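Local coordinates for hypothetical protein SMU.776 (Streptococcus mutans, PDB 2B78) that is probably an S-adenosylmethionine-dependent methyltransferase with a PUA-like domain, possibly acting on RNA, though its substrate has not been established, at residues Asp117-Phe121 with Leu165-Pro171; Ile112-Gly116 with Thr193-Leu197. All blocks are in the same frame, centred on the assembly; numbering follows the deposited sequence.

Contacts 1 and 2 use the two consecutive strands of one β-hairpin: strands 110-115 and 118-123 are neighbours in a five-stranded mixed sheet. Their centres lie 12 Å apart, and L120 N of contact 1 is 2.7 Å from D113 O of contact 2, probably a hydrogen bond between the strands. F121 CE1 also packs against I112 CD1 at 3.6 Å, while L120 CD2 meets T193 CG2 at the same distance. Segment 193-197 carries the link towards the cofactor site: the side chain of T193 is about 9 Å from that of R246, which binds S-adenosyl-L-homocysteine, although no ligand is bound to the chain here. Contact 1 lies away from that site.

Contact 1. Residues Asp117-Phe121 with Leu165-Pro171; sequences DFVLF and LYGQEAP
F118 presses one face of its ring onto the methyl group of A170, while V119 and F121 meet Y166 and L165 further along strand 118-123. The F118 side chain leaves CB with CG anti to the carbonyl carbon (chi1 -63°), which directs the ring across to the loop 166-171. A170 CB sits over the ring centre, 3.4 Å from the centroid and 6° off the ring normal, the evidence for a CH-pi contact; from CG to CZ, all six ring carbons are about equally far from it. CE1 is 3.5 Å from Q168 O, a carbonyl oxygen lying at the ring edge near its plane. CZ, at the tip, approaches E169 O and A170 CA.

On the other face of the strand, ring carbons and methyl branches meet. L165 CD2 comes within 3.7 Å of F121 CD2, the two side chains crossing at about a right angle. F121 CE2 also reaches Y166 CE2 at 4.0 Å, and V119 CG2 lies 3.8 Å from Y166 OH. L165 and Y166 both face A149 and form a classic β bulge, where the chain turns a corner at the end of edge strand 162-165. Strand 148-153 lies between strands 118-123 and 162-165 in the sheet. F139 of helix 132-142 stacks edge-to-face on F121, and V136 of that helix touches both L165 and Y166. Beyond the bulge, Y150 OH hydrogen-bonds to A170 N and E169 OE2, which helps fix the backbone carrying the CH-pi methyl.

Dispersion and CH-pi packing therefore join the segments, without polar bonds between them. Q168 O is buried here with no partner in the model, so the ring edge of F118, whose C-H groups are weakly positive, probably offers it modest electrostatic compensation.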
loop_
_atom_site.group_PDB
_atom_site.type_symbol
_atom_site.label_atom_id
_atom_site.label_comp_id
_atom_site.label_asym_id
_atom_site.label_seq_id
_atom_site.Cartn_x
_atom_site.Cartn_y
_atom_site.Cartn_z
ATOM N N ASP A 117 7.409 -7.346 16.923
ATOM C CA ASP A 117 8.226 -8.554 17.027
ATOM C C ASP A 117 7.857 -9.654 16.035
ATOM O O ASP A 117 8.474 -10.718 16.030
ATOM C CB ASP A 117 8.141 -9.119 18.442
ATOM C CG ASP A 117 8.748 -8.194 19.476
ATOM O OD1 ASP A 117 9.924 -7.799 19.308
ATOM O OD2 ASP A 117 8.050 -7.867 20.457
ATOM N N PHE A 118 6.866 -9.393 15.192
ATOM C CA PHE A 118 6.411 -10.374 14.216
ATOM C C PHE A 118 6.533 -9.876 12.779
ATOM O O PHE A 118 6.543 -8.669 12.525
ATOM C CB PHE A 118 4.954 -10.741 14.515
ATOM C CG PHE A 118 4.761 -11.392 15.855
ATOM C CD1 PHE A 118 4.871 -12.773 15.998
ATOM C CD2 PHE A 118 4.508 -10.618 16.987
ATOM C CE1 PHE A 118 4.735 -13.372 17.251
ATOM C CE2 PHE A 118 4.371 -11.211 18.241
ATOM C CZ PHE A 118 4.485 -12.589 18.369
ATOM N N VAL A 119 6.638 -10.810 11.841
ATOM C CA VAL A 119 6.740 -10.450 10.437
ATOM C C VAL A 119 5.540 -10.975 9.675
ATOM O O VAL A 119 4.881 -11.931 10.107
ATOM C CB VAL A 119 8.031 -10.995 9.793
ATOM C CG1 VAL A 119 9.221 -10.318 10.417
ATOM C CG2 VAL A 119 8.128 -12.504 9.970
ATOM N N LEU A 120 5.252 -10.337 8.545
ATOM C CA LEU A 120 4.128 -10.727 7.711
ATOM C C LEU A 120 4.552 -10.858 6.250
ATOM O O LEU A 120 4.929 -9.877 5.610
ATOM C CB LEU A 120 2.997 -9.699 7.833
ATOM C CG LEU A 120 1.736 -10.024 7.022
ATOM C CD1 LEU A 120 1.065 -11.275 7.596
ATOM C CD2 LEU A 120 0.779 -8.840 7.055
ATOM N N PHE A 121 4.492 -12.088 5.745
ATOM C CA PHE A 121 4.835 -12.412 4.367
ATOM C C PHE A 121 3.564 -12.327 3.539
ATOM O O PHE A 121 2.488 -12.722 4.005
ATOM C CB PHE A 121 5.344 -13.853 4.267
ATOM C CG PHE A 121 6.746 -14.056 4.755
ATOM C CD1 PHE A 121 7.799 -14.150 3.856
ATOM C CD2 PHE A 121 7.016 -14.176 6.116
ATOM C CE1 PHE A 121 9.100 -14.362 4.305
ATOM C CE2 PHE A 121 8.318 -14.389 6.569
ATOM C CZ PHE A 121 9.356 -14.481 5.664
ATOM N N LEU A 165 2.688 -18.694 10.139
ATOM C CA LEU A 165 3.744 -19.314 9.326
ATOM C C LEU A 165 4.849 -20.020 10.099
ATOM O O LEU A 165 5.165 -21.177 9.807
ATOM C CB LEU A 165 4.377 -18.272 8.395
ATOM C CG LEU A 165 5.405 -18.820 7.397
ATOM C CD1 LEU A 165 4.746 -19.884 6.528
ATOM C CD2 LEU A 165 5.964 -17.685 6.535
ATOM N N TYR A 166 5.459 -19.328 11.059
ATOM C CA TYR A 166 6.505 -19.957 11.862
ATOM C C TYR A 166 6.710 -19.237 13.182
ATOM O O TYR A 166 6.262 -18.105 13.352
ATOM C CB TYR A 166 7.833 -20.040 11.084
ATOM C CG TYR A 166 8.575 -18.731 10.837
ATOM C CD1 TYR A 166 9.103 -17.988 11.892
ATOM C CD2 TYR A 166 8.781 -18.262 9.538
ATOM C CE1 TYR A 166 9.820 -16.813 11.662
ATOM C CE2 TYR A 166 9.497 -17.085 9.298
ATOM C CZ TYR A 166 10.013 -16.370 10.369
ATOM O OH TYR A 166 10.732 -15.225 10.145
ATOM N N GLY A 167 7.375 -19.904 14.120
ATOM C CA GLY A 167 7.637 -19.295 15.414
ATOM C C GLY A 167 6.448 -19.168 16.349
ATOM O O GLY A 167 5.491 -19.938 16.275
ATOM N N GLN A 168 6.524 -18.186 17.244
ATOM C CA GLN A 168 5.465 -17.935 18.217
ATOM C C GLN A 168 4.230 -17.330 17.566
ATOM O O GLN A 168 4.296 -16.793 16.459
ATOM C CB GLN A 168 5.951 -16.970 19.302
ATOM C CG GLN A 168 6.843 -17.571 20.379
ATOM C CD GLN A 168 7.428 -16.503 21.294
ATOM O OE1 GLN A 168 6.729 -15.585 21.723
ATOM N NE2 GLN A 168 8.715 -16.620 21.593
ATOM N N GLU A 169 3.100 -17.429 18.257
ATOM C CA GLU A 169 1.857 -16.849 17.769
ATOM C C GLU A 169 1.821 -15.439 18.345
ATOM O O GLU A 169 2.419 -15.174 19.389
ATOM C CB GLU A 169 0.648 -17.643 18.282
ATOM C CG GLU A 169 0.368 -18.942 17.547
ATOM C CD GLU A 169 -0.539 -18.767 16.337
ATOM O OE1 GLU A 169 -0.748 -19.766 15.615
ATOM O OE2 GLU A 169 -1.049 -17.642 16.103
ATOM N N ALA A 170 1.127 -14.535 17.662
ATOM C CA ALA A 170 1.010 -13.157 18.114
ATOM C C ALA A 170 -0.379 -12.952 18.698
ATOM O O ALA A 170 -1.299 -13.708 18.396
ATOM C CB ALA A 170 1.219 -12.200 16.933
ATOM N N PRO A 171 -0.548 -11.939 19.563
ATOM C CA PRO A 171 -1.884 -11.722 20.119
ATOM C C PRO A 171 -2.771 -11.427 18.917
ATOM O O PRO A 171 -2.290 -10.865 17.931
ATOM C CB PRO A 171 -1.691 -10.494 21.006
ATOM C CG PRO A 171 -0.276 -10.644 21.478
ATOM C CD PRO A 171 0.444 -11.057 20.206
#

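Contact 2. Residues Ile112-Gly116 with Thr193-Leu197; sequences IDCYG and TGIFL
Strand 112-115 and the irregular segment 193-197 run roughly in opposite directions, their nearest CA atoms 8.9 Å (D113 and L197) and 9.6 Å (Y115 and T193) apart. Y115 spans this gap. Its CG is anti to the carbonyl carbon, and the ring extends until its hydroxyl meets that of T193: Y115 OH and T193 OG1 are 2.6 Å apart, a short hydrogen bond in which either group could be the donor. T193 also brings carbon to this end, with CB 3.4 Å from Y115 OH.

Strand 110-115 is the first arm of a β-hairpin, and at its end G116 (phi 70°, psi -120°) and D117 (phi -91°, psi near zero) fill the two corners of a turn with type II' angles. Segment 193-197 leads into helix 200-210, which precedes the seven-stranded sheet of order 3-2-1-4-5-7-6 characteristic of Rossmann-like methyltransferases. G194 is bonded at its N to Y222 OH and at its O to T223 OG1, in the loop after strand 215-219 of that sheet.

Apolar branches pack around the tyrosine ring. I195 CG2 lies near the ring plane, at the edge, 4.1 Å from Y115 CE1. L197 approaches through CD1, 3.9 Å from Y115 CZ. V185 and L187 also touch the Y115 side chain. D113, two residues before Y115, adds a looser contact, with OD1 4.4 Å from L197 CD1; that same oxygen forms a salt bridge with R98 on strand 96-101.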
loop_
_atom_site.group_PDB
_atom_site.type_symbol
_atom_site.label_atom_id
_atom_site.label_comp_id
_atom_site.label_asym_id
_atom_site.label_seq_id
_atom_site.Cartn_x
_atom_site.Cartn_y
_atom_site.Cartn_z
ATOM N N ILE A 112 7.238 -8.282 2.432
ATOM C CA ILE A 112 7.401 -8.731 3.805
ATOM C C ILE A 112 7.363 -7.494 4.685
ATOM O O ILE A 112 8.104 -6.530 4.465
ATOM C CB ILE A 112 8.749 -9.433 4.033
ATOM C CG1 ILE A 112 8.929 -10.575 3.029
ATOM C CG2 ILE A 112 8.820 -9.946 5.480
ATOM C CD1 ILE A 112 10.295 -11.226 3.080
ATOM N N ASP A 113 6.487 -7.514 5.676
ATOM C CA ASP A 113 6.378 -6.384 6.582
ATOM C C ASP A 113 6.749 -6.818 7.986
ATOM O O ASP A 113 6.625 -7.990 8.344
ATOM C CB ASP A 113 4.944 -5.838 6.602
ATOM C CG ASP A 113 4.502 -5.294 5.258
ATOM O OD1 ASP A 113 5.219 -4.435 4.705
ATOM O OD2 ASP A 113 3.431 -5.713 4.761
ATOM N N CYS A 114 7.235 -5.879 8.782
ATOM C CA CYS A 114 7.535 -6.213 10.149
ATOM C C CYS A 114 6.559 -5.397 10.979
ATOM O O CYS A 114 6.332 -4.206 10.715
ATOM C CB CYS A 114 8.988 -5.885 10.496
ATOM S SG CYS A 114 9.352 -4.160 10.782
ATOM N N TYR A 115 5.944 -6.065 11.947
ATOM C CA TYR A 115 4.987 -5.451 12.849
ATOM C C TYR A 115 5.468 -5.749 14.255
ATOM O O TYR A 115 5.070 -6.744 14.852
ATOM C CB TYR A 115 3.598 -6.060 12.644
ATOM C CG TYR A 115 2.817 -5.499 11.476
ATOM C CD1 TYR A 115 1.929 -4.431 11.656
ATOM C CD2 TYR A 115 2.946 -6.039 10.195
ATOM C CE1 TYR A 115 1.178 -3.920 10.581
ATOM C CE2 TYR A 115 2.207 -5.530 9.119
ATOM C CZ TYR A 115 1.324 -4.476 9.326
ATOM O OH TYR A 115 0.560 -4.010 8.276
ATOM N N GLY A 116 6.332 -4.891 14.788
ATOM C CA GLY A 116 6.838 -5.133 16.125
ATOM C C GLY A 116 7.764 -6.334 16.138
ATOM O O GLY A 116 8.778 -6.355 15.437
ATOM N N THR A 193 -4.464 -5.683 7.788
ATOM C CA THR A 193 -3.912 -5.693 9.135
ATOM C C THR A 193 -4.363 -4.588 10.080
ATOM O O THR A 193 -3.830 -4.483 11.181
ATOM C CB THR A 193 -2.398 -5.594 9.062
ATOM O OG1 THR A 193 -2.050 -4.295 8.560
ATOM C CG2 THR A 193 -1.843 -6.652 8.141
ATOM N N GLY A 194 -5.304 -3.747 9.661
ATOM C CA GLY A 194 -5.757 -2.674 10.534
ATOM C C GLY A 194 -5.110 -1.347 10.192
ATOM O O GLY A 194 -5.511 -0.299 10.701
ATOM N N ILE A 195 -4.083 -1.387 9.352
ATOM C CA ILE A 195 -3.407 -0.167 8.950
ATOM C C ILE A 195 -2.662 -0.376 7.636
ATOM O O ILE A 195 -2.290 -1.508 7.285
ATOM C CB ILE A 195 -2.411 0.315 10.046
ATOM C CG1 ILE A 195 -1.906 1.725 9.708
ATOM C CG2 ILE A 195 -1.209 -0.622 10.123
ATOM C CD1 ILE A 195 -1.156 2.405 10.855
ATOM N N PHE A 196 -2.487 0.704 6.882
ATOM C CA PHE A 196 -1.734 0.631 5.638
ATOM C C PHE A 196 -0.474 1.422 5.910
ATOM O O PHE A 196 -0.491 2.652 5.980
ATOM C CB PHE A 196 -2.534 1.220 4.476
ATOM C CG PHE A 196 -3.535 0.254 3.899
ATOM C CD1 PHE A 196 -3.135 -0.706 2.969
ATOM C CD2 PHE A 196 -4.848 0.250 4.345
ATOM C CE1 PHE A 196 -4.032 -1.664 2.497
ATOM C CE2 PHE A 196 -5.756 -0.705 3.882
ATOM C CZ PHE A 196 -5.342 -1.665 2.955
ATOM N N LEU A 197 0.621 0.696 6.090
ATOM C CA LEU A 197 1.898 1.302 6.413
ATOM C C LEU A 197 2.416 2.282 5.379
ATOM O O LEU A 197 3.157 3.204 5.725
ATOM C CB LEU A 197 2.950 0.206 6.663
ATOM C CG LEU A 197 2.659 -0.770 7.819
ATOM C CD1 LEU A 197 3.778 -1.797 7.909
ATOM C CD2 LEU A 197 2.544 -0.016 9.133
#